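Local coordinates for protein lipoteichoic acid primase (Listeria monocytogenes, PDB 4UOP) that forms the extracellular catalytic domain of an enzyme of the sulfatase family and carries a magnesium ion in its metal site, at residues S223-D228 with H285-T290; E66-N71 with H255-Q260; R70-V75 with N249-V254; E235-L238 with L242-T245. All coordinates share one frame; numbering follows the deposited sequence.

Contact 1. Residues S223-D228 with H285-T290; sequences SHMPFD and HHIIKT. With MG (magnesium ion), chain J.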
# COMPACT_ATOMS: atom_id res chain seq x y z
N SER B 223 16.55 12.33 -11.68
CA SER B 223 15.26 12.35 -12.37
C SER B 223 14.08 11.93 -11.47
O SER B 223 13.00 11.57 -11.97
CB SER B 223 15.33 11.54 -13.67
OG SER B 223 15.88 10.24 -13.43
N HIS B 224 14.25 12.02 -10.15
CA HIS B 224 13.13 11.85 -9.20
C HIS B 224 12.25 13.10 -9.27
O HIS B 224 12.77 14.21 -9.49
CB HIS B 224 13.65 11.70 -7.77
CG HIS B 224 12.70 11.02 -6.83
ND1 HIS B 224 11.61 11.66 -6.27
CD2 HIS B 224 12.67 9.75 -6.35
CE1 HIS B 224 10.97 10.81 -5.47
NE2 HIS B 224 11.59 9.65 -5.51
N MET B 225 10.95 12.92 -9.06
CA MET B 225 10.01 14.05 -8.97
C MET B 225 10.41 14.91 -7.76
O MET B 225 10.90 14.36 -6.77
CB MET B 225 8.59 13.49 -8.81
CG MET B 225 7.43 14.46 -9.01
SD MET B 225 5.82 13.76 -8.56
CE MET B 225 5.42 12.74 -9.96
N PRO B 226 10.27 16.25 -7.86
CA PRO B 226 9.66 17.07 -8.90
C PRO B 226 10.53 17.41 -10.12
O PRO B 226 10.21 18.37 -10.81
CB PRO B 226 9.33 18.37 -8.13
CG PRO B 226 10.45 18.49 -7.17
CD PRO B 226 10.75 17.07 -6.73
N PHE B 227 11.59 16.67 -10.40
CA PHE B 227 12.34 16.86 -11.66
C PHE B 227 13.02 18.23 -11.75
O PHE B 227 13.15 18.79 -12.84
CB PHE B 227 11.43 16.63 -12.88
CG PHE B 227 10.49 15.48 -12.72
CD1 PHE B 227 10.98 14.21 -12.51
CD2 PHE B 227 9.12 15.66 -12.78
CE1 PHE B 227 10.12 13.14 -12.34
CE2 PHE B 227 8.25 14.58 -12.61
CZ PHE B 227 8.76 13.32 -12.39
N ASP B 228 13.45 18.75 -10.60
CA ASP B 228 14.09 20.07 -10.52
C ASP B 228 15.55 19.99 -10.91
O ASP B 228 16.36 19.45 -10.17
CB ASP B 228 13.96 20.64 -9.10
CG ASP B 228 14.54 22.03 -8.97
OD1 ASP B 228 14.60 22.78 -9.97
OD2 ASP B 228 14.94 22.39 -7.84
N HIS B 285 10.58 2.44 -12.39
CA HIS B 285 9.14 2.43 -12.57
C HIS B 285 8.75 3.71 -13.29
O HIS B 285 9.56 4.65 -13.37
CB HIS B 285 8.45 2.39 -11.21
CG HIS B 285 8.92 3.46 -10.28
ND1 HIS B 285 8.49 4.77 -10.39
CD2 HIS B 285 9.84 3.45 -9.29
CE1 HIS B 285 9.10 5.51 -9.49
NE2 HIS B 285 9.93 4.74 -8.82
N HIS B 286 7.52 3.72 -13.80
CA HIS B 286 7.01 4.88 -14.50
C HIS B 286 6.64 5.95 -13.49
O HIS B 286 6.48 5.67 -12.30
CB HIS B 286 5.80 4.52 -15.34
CG HIS B 286 4.52 4.51 -14.58
ND1 HIS B 286 4.20 3.54 -13.66
CD2 HIS B 286 3.46 5.37 -14.60
CE1 HIS B 286 3.01 3.79 -13.15
NE2 HIS B 286 2.54 4.90 -13.70
N ILE B 287 6.51 7.17 -13.98
CA ILE B 287 6.07 8.25 -13.13
C ILE B 287 4.98 9.11 -13.78
O ILE B 287 4.20 9.74 -13.06
CB ILE B 287 7.28 9.11 -12.66
CG1 ILE B 287 6.92 9.97 -11.45
CG2 ILE B 287 7.82 9.96 -13.80
CD1 ILE B 287 6.34 9.19 -10.28
N ILE B 288 4.91 9.13 -15.10
CA ILE B 288 3.92 9.94 -15.82
C ILE B 288 2.77 9.05 -16.27
O ILE B 288 2.96 8.07 -17.01
CB ILE B 288 4.56 10.61 -17.05
CG1 ILE B 288 5.83 11.41 -16.67
CG2 ILE B 288 3.53 11.46 -17.80
CD1 ILE B 288 5.61 12.60 -15.74
N LYS B 289 1.57 9.36 -15.80
CA LYS B 289 0.37 8.68 -16.28
C LYS B 289 -0.02 9.34 -17.59
O LYS B 289 -0.59 10.45 -17.59
CB LYS B 289 -0.76 8.76 -15.26
CG LYS B 289 -0.42 8.09 -13.95
CD LYS B 289 -1.64 7.39 -13.36
CE LYS B 289 -1.27 6.60 -12.11
NZ LYS B 289 -1.00 7.48 -10.95
N THR B 290 0.32 8.70 -18.71
CA THR B 290 0.27 9.38 -20.00
C THR B 290 -1.16 9.65 -20.45
O THR B 290 -1.40 10.62 -21.17
CB THR B 290 1.03 8.62 -21.10
OG1 THR B 290 0.56 7.26 -21.16
CG2 THR B 290 2.53 8.64 -20.83
MG MG J . 11.81 5.62 -8.03
O HOH W 1 10.55 6.95 -6.78
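Ile287 meets both Met225 and Phe227, and these two pairs make up nearly all of the contact. The methyl group CE of Met225 lies 3.5 Å from CG1 of Ile287, tight for two carbons, and is also close to CD1. The thioether chain runs out extended and bends only at its last torsion (chi3 -78°), which swings CE across the isoleucine. CZ of Phe227 reaches CG2 of Ile287 at 3.8 Å, and CG1, the atom the methionine touches, also lies at the ring's edge. A beta-branched residue suits this place because its branches fill the angle between the two neighbours.

His224 to Phe227 form a type VI turn with a cis peptide bond before Pro226, closed by Phe227 N to His224 O (2.9 Å). It folds the chain back, setting CA of Met225 over one face of the phenylalanine ring. Within the same loop, ND1 of His224 donates an almost perfectly straight bond to a lone pair of Met225 O at 2.8 Å.

On the other loop, NE2 of His285 binds the magnesium ion at 2.2 Å, and Glu66, Thr108 and Asp284 also coordinate it. The far nitrogen of that imidazole, ND1, donates to His286 O at 2.9 Å, fixing the ring's rotation so that NE2 faces the metal. Gln69 OE1 receives the backbone N-H groups of Ile287 and Ile288, steadying the chain just beyond. The chemistry is thus divided: directional bonds orient His224 and His285, each within its own loop, whereas the direct touch of side chains between the loops is of carbon on carbon.

Contact 2. Residues E66-N71 with H255-Q260; sequences ESFQRN and HYADKQ. With MG (magnesium ion), chain J.
Phe68 turns the edge of its ring onto helix 246-271, with CE1 3.8 Å from CB of Ala257 and the methyl group lying near the ring plane. CZ of Phe68, next to it on the rim, is 4.0 Å from the backbone N of Asp258, so the phenyl rim follows the helix surface. Alanine suits this point, since its single methyl lets a flat ring come close to the helix backbone. With CG anti to its carbonyl carbon (chi1 -83°), the ring of Phe68 is directed at the helix.

Just before it, Glu66 binds the magnesium ion through both carboxylate oxygens, OE1 at 2.4 Å and OE2 at 2.2 Å. Ser67 OG donates to the anti lone pair of that same Glu66 OE2 at 2.7 Å, so a second-shell hydroxyl helps to hold the carboxylate's orientation. After the phenylalanine, Gln69 NE2 gives a nearly straight bond to Asn71 OD1 at 2.9 Å, which probably steadies the chain as it enters the 3-10 segment.

Phe68 thereby packs the loop that follows strand 59-65 against helix 246-271, with Leu86 of helix 84-89 against its ring and Asp193 of helix 193-209 touching Ala257.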
# COMPACT_ATOMS: atom_id res chain seq x y z
N GLU B 66 16.07 6.29 -12.19
CA GLU B 66 14.88 6.78 -11.52
C GLU B 66 13.82 7.33 -12.49
O GLU B 66 14.10 8.25 -13.27
CB GLU B 66 15.28 7.87 -10.52
CG GLU B 66 14.09 8.50 -9.81
CD GLU B 66 13.27 7.48 -9.04
OE1 GLU B 66 13.80 6.88 -8.09
OE2 GLU B 66 12.08 7.28 -9.37
N SER B 67 12.62 6.75 -12.43
CA SER B 67 11.44 7.27 -13.13
C SER B 67 11.51 7.30 -14.67
O SER B 67 10.68 7.95 -15.31
CB SER B 67 11.07 8.67 -12.58
OG SER B 67 10.60 8.57 -11.25
N PHE B 68 12.45 6.55 -15.26
CA PHE B 68 12.47 6.33 -16.71
C PHE B 68 11.36 5.35 -17.12
O PHE B 68 11.23 4.28 -16.51
CB PHE B 68 13.82 5.76 -17.17
CG PHE B 68 14.93 6.77 -17.37
CD1 PHE B 68 15.29 7.65 -16.37
CD2 PHE B 68 15.66 6.79 -18.56
CE1 PHE B 68 16.33 8.55 -16.55
CE2 PHE B 68 16.71 7.68 -18.75
CZ PHE B 68 17.06 8.55 -17.73
N GLN B 69 10.57 5.70 -18.14
CA GLN B 69 9.54 4.80 -18.68
C GLN B 69 9.68 4.74 -20.19
O GLN B 69 9.98 5.73 -20.85
CB GLN B 69 8.13 5.22 -18.27
CG GLN B 69 7.72 6.62 -18.70
CD GLN B 69 6.50 7.09 -17.94
OE1 GLN B 69 6.60 7.47 -16.78
NE2 GLN B 69 5.33 7.06 -18.59
N ARG B 70 9.44 3.55 -20.74
CA ARG B 70 9.74 3.30 -22.14
C ARG B 70 9.00 4.22 -23.11
O ARG B 70 9.58 4.61 -24.12
CB ARG B 70 9.48 1.84 -22.51
CG ARG B 70 10.01 1.43 -23.88
CD ARG B 70 11.47 1.82 -24.05
NE ARG B 70 12.12 1.22 -25.21
CZ ARG B 70 13.23 1.69 -25.79
NH1 ARG B 70 13.80 2.82 -25.37
NH2 ARG B 70 13.76 1.03 -26.82
N ASN B 71 7.75 4.57 -22.81
CA ASN B 71 6.98 5.43 -23.72
C ASN B 71 7.37 6.91 -23.66
O ASN B 71 6.84 7.75 -24.41
CB ASN B 71 5.47 5.22 -23.58
CG ASN B 71 4.91 5.63 -22.23
OD1 ASN B 71 5.54 6.33 -21.44
ND2 ASN B 71 3.68 5.21 -21.97
N HIS B 255 16.71 13.93 -19.58
CA HIS B 255 17.79 14.25 -20.48
C HIS B 255 19.10 14.42 -19.72
O HIS B 255 20.13 13.95 -20.16
CB HIS B 255 17.48 15.52 -21.28
CG HIS B 255 18.57 15.91 -22.23
ND1 HIS B 255 18.78 15.25 -23.42
CD2 HIS B 255 19.52 16.86 -22.14
CE1 HIS B 255 19.81 15.81 -24.04
NE2 HIS B 255 20.28 16.78 -23.28
N TYR B 256 19.06 15.11 -18.58
CA TYR B 256 20.23 15.25 -17.74
C TYR B 256 20.73 13.87 -17.28
O TYR B 256 21.92 13.56 -17.38
CB TYR B 256 19.92 16.14 -16.54
CG TYR B 256 21.03 16.11 -15.53
CD1 TYR B 256 22.18 16.90 -15.70
CD2 TYR B 256 20.98 15.25 -14.42
CE1 TYR B 256 23.21 16.83 -14.78
CE2 TYR B 256 22.01 15.19 -13.51
CZ TYR B 256 23.12 15.98 -13.69
OH TYR B 256 24.16 15.89 -12.78
N ALA B 257 19.82 13.06 -16.77
CA ALA B 257 20.19 11.74 -16.26
C ALA B 257 20.80 10.87 -17.38
O ALA B 257 21.80 10.19 -17.16
CB ALA B 257 18.97 11.07 -15.64
N ASP B 258 20.20 10.90 -18.56
CA ASP B 258 20.70 10.17 -19.72
C ASP B 258 22.09 10.69 -20.16
O ASP B 258 22.98 9.91 -20.50
CB ASP B 258 19.69 10.23 -20.86
CG ASP B 258 20.20 9.63 -22.15
OD1 ASP B 258 20.95 10.31 -22.91
OD2 ASP B 258 19.82 8.47 -22.44
N LYS B 259 22.27 12.01 -20.13
CA LYS B 259 23.59 12.58 -20.43
C LYS B 259 24.68 12.06 -19.48
O LYS B 259 25.76 11.68 -19.92
CB LYS B 259 23.53 14.10 -20.35
CG LYS B 259 24.85 14.79 -20.67
CD LYS B 259 24.60 16.28 -20.82
CE LYS B 259 25.87 17.07 -21.10
NZ LYS B 259 26.37 17.68 -19.85
N GLN B 260 24.40 12.08 -18.18
CA GLN B 260 25.38 11.67 -17.18
C GLN B 260 25.64 10.18 -17.29
O GLN B 260 26.78 9.75 -17.13
CB GLN B 260 24.94 12.06 -15.77
CG GLN B 260 24.88 13.58 -15.55
CD GLN B 260 26.17 14.29 -15.94
OE1 GLN B 260 27.27 13.78 -15.73
NE2 GLN B 260 26.04 15.49 -16.49
MG MG J . 11.81 5.62 -8.03
O HOH W 1 10.55 6.95 -6.78

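Contact 3. Residues R70-V75 with N249-V254; sequences RNLTNV and NYFEAV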
# COMPACT_ATOMS: atom_id res chain seq x y z
N ARG B 70 9.44 3.55 -20.74
CA ARG B 70 9.74 3.30 -22.14
C ARG B 70 9.00 4.22 -23.11
O ARG B 70 9.58 4.61 -24.12
CB ARG B 70 9.48 1.84 -22.51
CG ARG B 70 10.01 1.43 -23.88
CD ARG B 70 11.47 1.82 -24.05
NE ARG B 70 12.12 1.22 -25.21
CZ ARG B 70 13.23 1.69 -25.79
NH1 ARG B 70 13.80 2.82 -25.37
NH2 ARG B 70 13.76 1.03 -26.82
N ASN B 71 7.75 4.57 -22.81
CA ASN B 71 6.98 5.43 -23.72
C ASN B 71 7.37 6.91 -23.66
O ASN B 71 6.84 7.75 -24.41
CB ASN B 71 5.47 5.22 -23.58
CG ASN B 71 4.91 5.63 -22.23
OD1 ASN B 71 5.54 6.33 -21.44
ND2 ASN B 71 3.68 5.21 -21.97
N LEU B 72 8.31 7.24 -22.78
CA LEU B 72 8.94 8.57 -22.80
C LEU B 72 10.46 8.48 -22.95
O LEU B 72 11.20 9.24 -22.35
CB LEU B 72 8.55 9.35 -21.54
CG LEU B 72 7.04 9.62 -21.39
CD1 LEU B 72 6.75 10.21 -20.02
CD2 LEU B 72 6.53 10.56 -22.48
N THR B 73 10.91 7.50 -23.71
CA THR B 73 12.29 7.43 -24.14
C THR B 73 12.29 7.38 -25.65
O THR B 73 11.26 7.13 -26.27
CB THR B 73 13.02 6.19 -23.59
OG1 THR B 73 12.42 5.01 -24.12
CG2 THR B 73 12.98 6.16 -22.07
N ASN B 74 13.45 7.63 -26.25
CA ASN B 74 13.57 7.71 -27.71
C ASN B 74 12.56 8.69 -28.30
O ASN B 74 11.89 8.42 -29.30
CB ASN B 74 13.44 6.31 -28.35
CG ASN B 74 14.33 6.15 -29.58
OD1 ASN B 74 14.58 7.11 -30.30
ND2 ASN B 74 14.84 4.94 -29.80
N VAL B 75 12.45 9.84 -27.64
CA VAL B 75 11.56 10.93 -28.01
C VAL B 75 12.43 12.09 -28.48
O VAL B 75 13.52 12.29 -27.96
CB VAL B 75 10.69 11.34 -26.79
CG1 VAL B 75 10.20 12.77 -26.89
CG2 VAL B 75 9.52 10.37 -26.63
N ASN B 249 9.50 19.53 -17.20
CA ASN B 249 10.54 19.35 -16.20
C ASN B 249 11.06 17.91 -16.22
O ASN B 249 12.25 17.68 -16.08
CB ASN B 249 10.05 19.73 -14.81
CG ASN B 249 9.70 21.21 -14.71
OD1 ASN B 249 10.24 22.03 -15.44
ND2 ASN B 249 8.79 21.54 -13.82
N TYR B 250 10.14 16.97 -16.43
CA TYR B 250 10.48 15.55 -16.53
C TYR B 250 11.45 15.33 -17.67
O TYR B 250 12.48 14.71 -17.48
CB TYR B 250 9.23 14.72 -16.74
CG TYR B 250 9.50 13.25 -16.95
CD1 TYR B 250 9.77 12.42 -15.87
CD2 TYR B 250 9.48 12.70 -18.21
CE1 TYR B 250 10.01 11.07 -16.04
CE2 TYR B 250 9.72 11.36 -18.40
CZ TYR B 250 9.97 10.54 -17.32
OH TYR B 250 10.22 9.21 -17.53
N PHE B 251 11.16 15.91 -18.83
CA PHE B 251 12.06 15.78 -19.98
C PHE B 251 13.45 16.38 -19.75
O PHE B 251 14.45 15.80 -20.19
CB PHE B 251 11.44 16.39 -21.24
CG PHE B 251 10.37 15.55 -21.90
CD1 PHE B 251 10.45 14.16 -21.97
CD2 PHE B 251 9.28 16.17 -22.49
CE1 PHE B 251 9.47 13.43 -22.61
CE2 PHE B 251 8.29 15.44 -23.11
CZ PHE B 251 8.38 14.07 -23.17
N GLU B 252 13.55 17.53 -19.09
CA GLU B 252 14.87 18.10 -18.76
C GLU B 252 15.65 17.16 -17.82
O GLU B 252 16.85 16.98 -17.98
CB GLU B 252 14.75 19.45 -18.05
CG GLU B 252 14.04 20.52 -18.84
CD GLU B 252 14.86 21.14 -19.96
OE1 GLU B 252 16.04 20.75 -20.19
OE2 GLU B 252 14.31 22.06 -20.60
N ALA B 253 14.95 16.59 -16.85
CA ALA B 253 15.59 15.74 -15.84
C ALA B 253 16.04 14.41 -16.43
O ALA B 253 17.15 13.96 -16.16
CB ALA B 253 14.67 15.50 -14.67
N VAL B 254 15.18 13.81 -17.25
CA VAL B 254 15.54 12.56 -17.92
C VAL B 254 16.72 12.79 -18.88
O VAL B 254 17.63 11.97 -18.96
CB VAL B 254 14.32 11.96 -18.64
CG1 VAL B 254 14.74 10.89 -19.64
CG2 VAL B 254 13.34 11.42 -17.61
O HOH W 2 11.64 8.15 -19.53
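The hydroxyl of Tyr250 is gripped twice: it hydrogen-bonds to Ser67 O, and it accepts a bond from a water at 2.7 Å. The same water donates to Leu72 O at 3.1 Å, so it ties the tyrosine to the loop backbone it packs against. A tyrosine suits this place because the ring can lie among apolar groups while its far end satisfies buried polar atoms.

Beside this bridge, Leu72 splits its two methyl groups between two aromatic residues. CD1 comes within 3.6 Å of CE2 of Tyr250, and CD2 reaches CZ of Phe251 at 4.0 Å, crossing that side chain at about a right angle. Val75 adds CG1 at 4.3 Å from the same CZ of Phe251. Within the helix, CG2 of Val254 sits over one face of the tyrosine ring, one turn further on.

The loop keeps its own shape through Arg70 and Thr73. Arg70 O accepts both from Thr73 OG1 (2.9 Å) and from the backbone N of the same threonine, the two arriving from one face of the carbonyl plane. That hydroxyl oxygen in turn receives Arg70 NH1, bent to 143°, so the arginine side chain returns to its own turn, with the threonine oxygen tilted out of the guanidinium plane. A loop leaving strand 59-65 of the central mixed sheet, packed by leucine and valine on an aromatic-faced helix, is consistent with the layered alpha/beta core of the sulfatase fold.

Contact 4. Residues E235-L238 with L242-T245; sequences EIDL and LKDT
Leu238 and Leu242 cross at about a right angle. Leu238 brings its branch tip: CD2 lies 4.1 Å from CB of Leu242, and its other methyl, CD1, is 4.0 Å from CA of Lys243. Leu242 meets it with CB and with its methyl CD1, and its side chain also touches Leu247 and Phe251 of helix 246-271. Both leucines hold CG anti to the carbonyl carbon, with nearly equal chi1 values, yet the intervening bend of the chain sets them crosswise.

Lys243 takes the outer flank. A bend at chi3 (-84°) brings its CE to 3.7 Å from Leu238 O, and a second at chi4 (-90°) turns NZ to a water, to which it donates at 2.8 Å. That water accepts a weak bond from Leu238 N. Asp237 OD1 stands 4.4 Å from the same NZ, beyond a salt bridge, though the opposite charges probably still attract. A long, flexible lysine suits this exposed edge of the loop.

Leu242 to Thr245 form a type II beta turn, closed by Thr245 N to Leu242 O at 3.1 Å. Thr245 OG1 also donates to Leu242 O, at 2.6 Å, from the same face of the carbonyl plane. Thr245 is the N-cap residue of helix 246-271, and its OG1 also bonds Gly248 N, which explains a short hydroxyl residue here. The contact therefore joins a buried leucine pair to a charged, hydrated outer side: carbon packing closes the inner side of the bend, while the lysine ammonium turns outward to water and Leu242 O is taken up by the turn.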
# COMPACT_ATOMS: atom_id res chain seq x y z
N GLU B 235 19.19 21.46 -20.88
CA GLU B 235 19.72 21.54 -22.24
C GLU B 235 18.67 21.43 -23.33
O GLU B 235 18.99 21.59 -24.50
CB GLU B 235 20.80 20.48 -22.43
CG GLU B 235 22.08 20.79 -21.67
CD GLU B 235 23.18 19.76 -21.91
OE1 GLU B 235 23.02 18.88 -22.78
OE2 GLU B 235 24.21 19.85 -21.22
N ILE B 236 17.43 21.16 -22.95
CA ILE B 236 16.34 21.09 -23.92
C ILE B 236 15.63 22.44 -23.97
O ILE B 236 15.17 22.95 -22.95
CB ILE B 236 15.33 19.98 -23.54
CG1 ILE B 236 16.05 18.63 -23.38
CG2 ILE B 236 14.22 19.87 -24.57
CD1 ILE B 236 16.83 18.18 -24.59
N ASP B 237 15.57 23.04 -25.16
CA ASP B 237 14.74 24.23 -25.36
C ASP B 237 13.30 23.76 -25.56
O ASP B 237 12.96 23.18 -26.59
CB ASP B 237 15.24 25.04 -26.58
CG ASP B 237 14.35 26.24 -26.88
OD1 ASP B 237 13.86 26.90 -25.94
OD2 ASP B 237 14.14 26.53 -28.09
N LEU B 238 12.46 24.00 -24.55
CA LEU B 238 11.12 23.42 -24.51
C LEU B 238 10.12 24.29 -25.26
O LEU B 238 10.16 25.51 -25.12
CB LEU B 238 10.64 23.28 -23.07
CG LEU B 238 11.30 22.22 -22.19
CD1 LEU B 238 10.82 22.37 -20.76
CD2 LEU B 238 10.97 20.83 -22.70
N LEU B 242 5.13 22.76 -23.15
CA LEU B 242 5.88 22.01 -22.13
C LEU B 242 6.59 22.85 -21.07
O LEU B 242 6.83 22.38 -19.96
CB LEU B 242 6.93 21.17 -22.80
CG LEU B 242 6.38 19.97 -23.54
CD1 LEU B 242 7.46 19.33 -24.39
CD2 LEU B 242 5.78 18.96 -22.58
N LYS B 243 6.88 24.11 -21.37
CA LYS B 243 7.76 24.88 -20.52
C LYS B 243 7.02 25.08 -19.21
O LYS B 243 5.82 25.33 -19.21
CB LYS B 243 8.14 26.23 -21.17
CG LYS B 243 9.38 26.89 -20.55
CD LYS B 243 9.68 28.23 -21.19
CE LYS B 243 10.50 28.08 -22.46
NZ LYS B 243 11.96 28.10 -22.21
N ASP B 244 7.75 24.93 -18.10
CA ASP B 244 7.21 25.07 -16.73
C ASP B 244 5.98 24.19 -16.41
O ASP B 244 5.09 24.55 -15.63
CB ASP B 244 6.96 26.56 -16.45
CG ASP B 244 8.25 27.40 -16.49
OD1 ASP B 244 9.34 26.84 -16.76
OD2 ASP B 244 8.18 28.62 -16.25
N THR B 245 5.98 22.99 -17.00
CA THR B 245 4.97 21.95 -16.75
C THR B 245 5.68 20.73 -16.19
O THR B 245 6.88 20.61 -16.38
CB THR B 245 4.23 21.49 -18.04
OG1 THR B 245 5.12 20.79 -18.93
CG2 THR B 245 3.58 22.68 -18.77
O HOH W 3 13.09 25.56 -21.60

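All four contacts gather around helix 246-271. Along the chain come 66-71 and 70-75, which overlap, then 223-228, 235-238 and 242-245, next the helix pieces 249-254 and 255-260, and last 285-290. Contacts 2 and 3 lie side by side on that helix, their centres about 6 Å apart, and the centre of contact 1 is about 9 Å from that of contact 3. Contacts 1 and 2 share the magnesium ion. Contact 4, its centre about 15 Å from the centres of both, belongs to the outer loop leading into the helix. Loops following strand 59-65 and its two parallel partners, 214-219 and 277-283, are thus brought together beside one helix, next to the metal site.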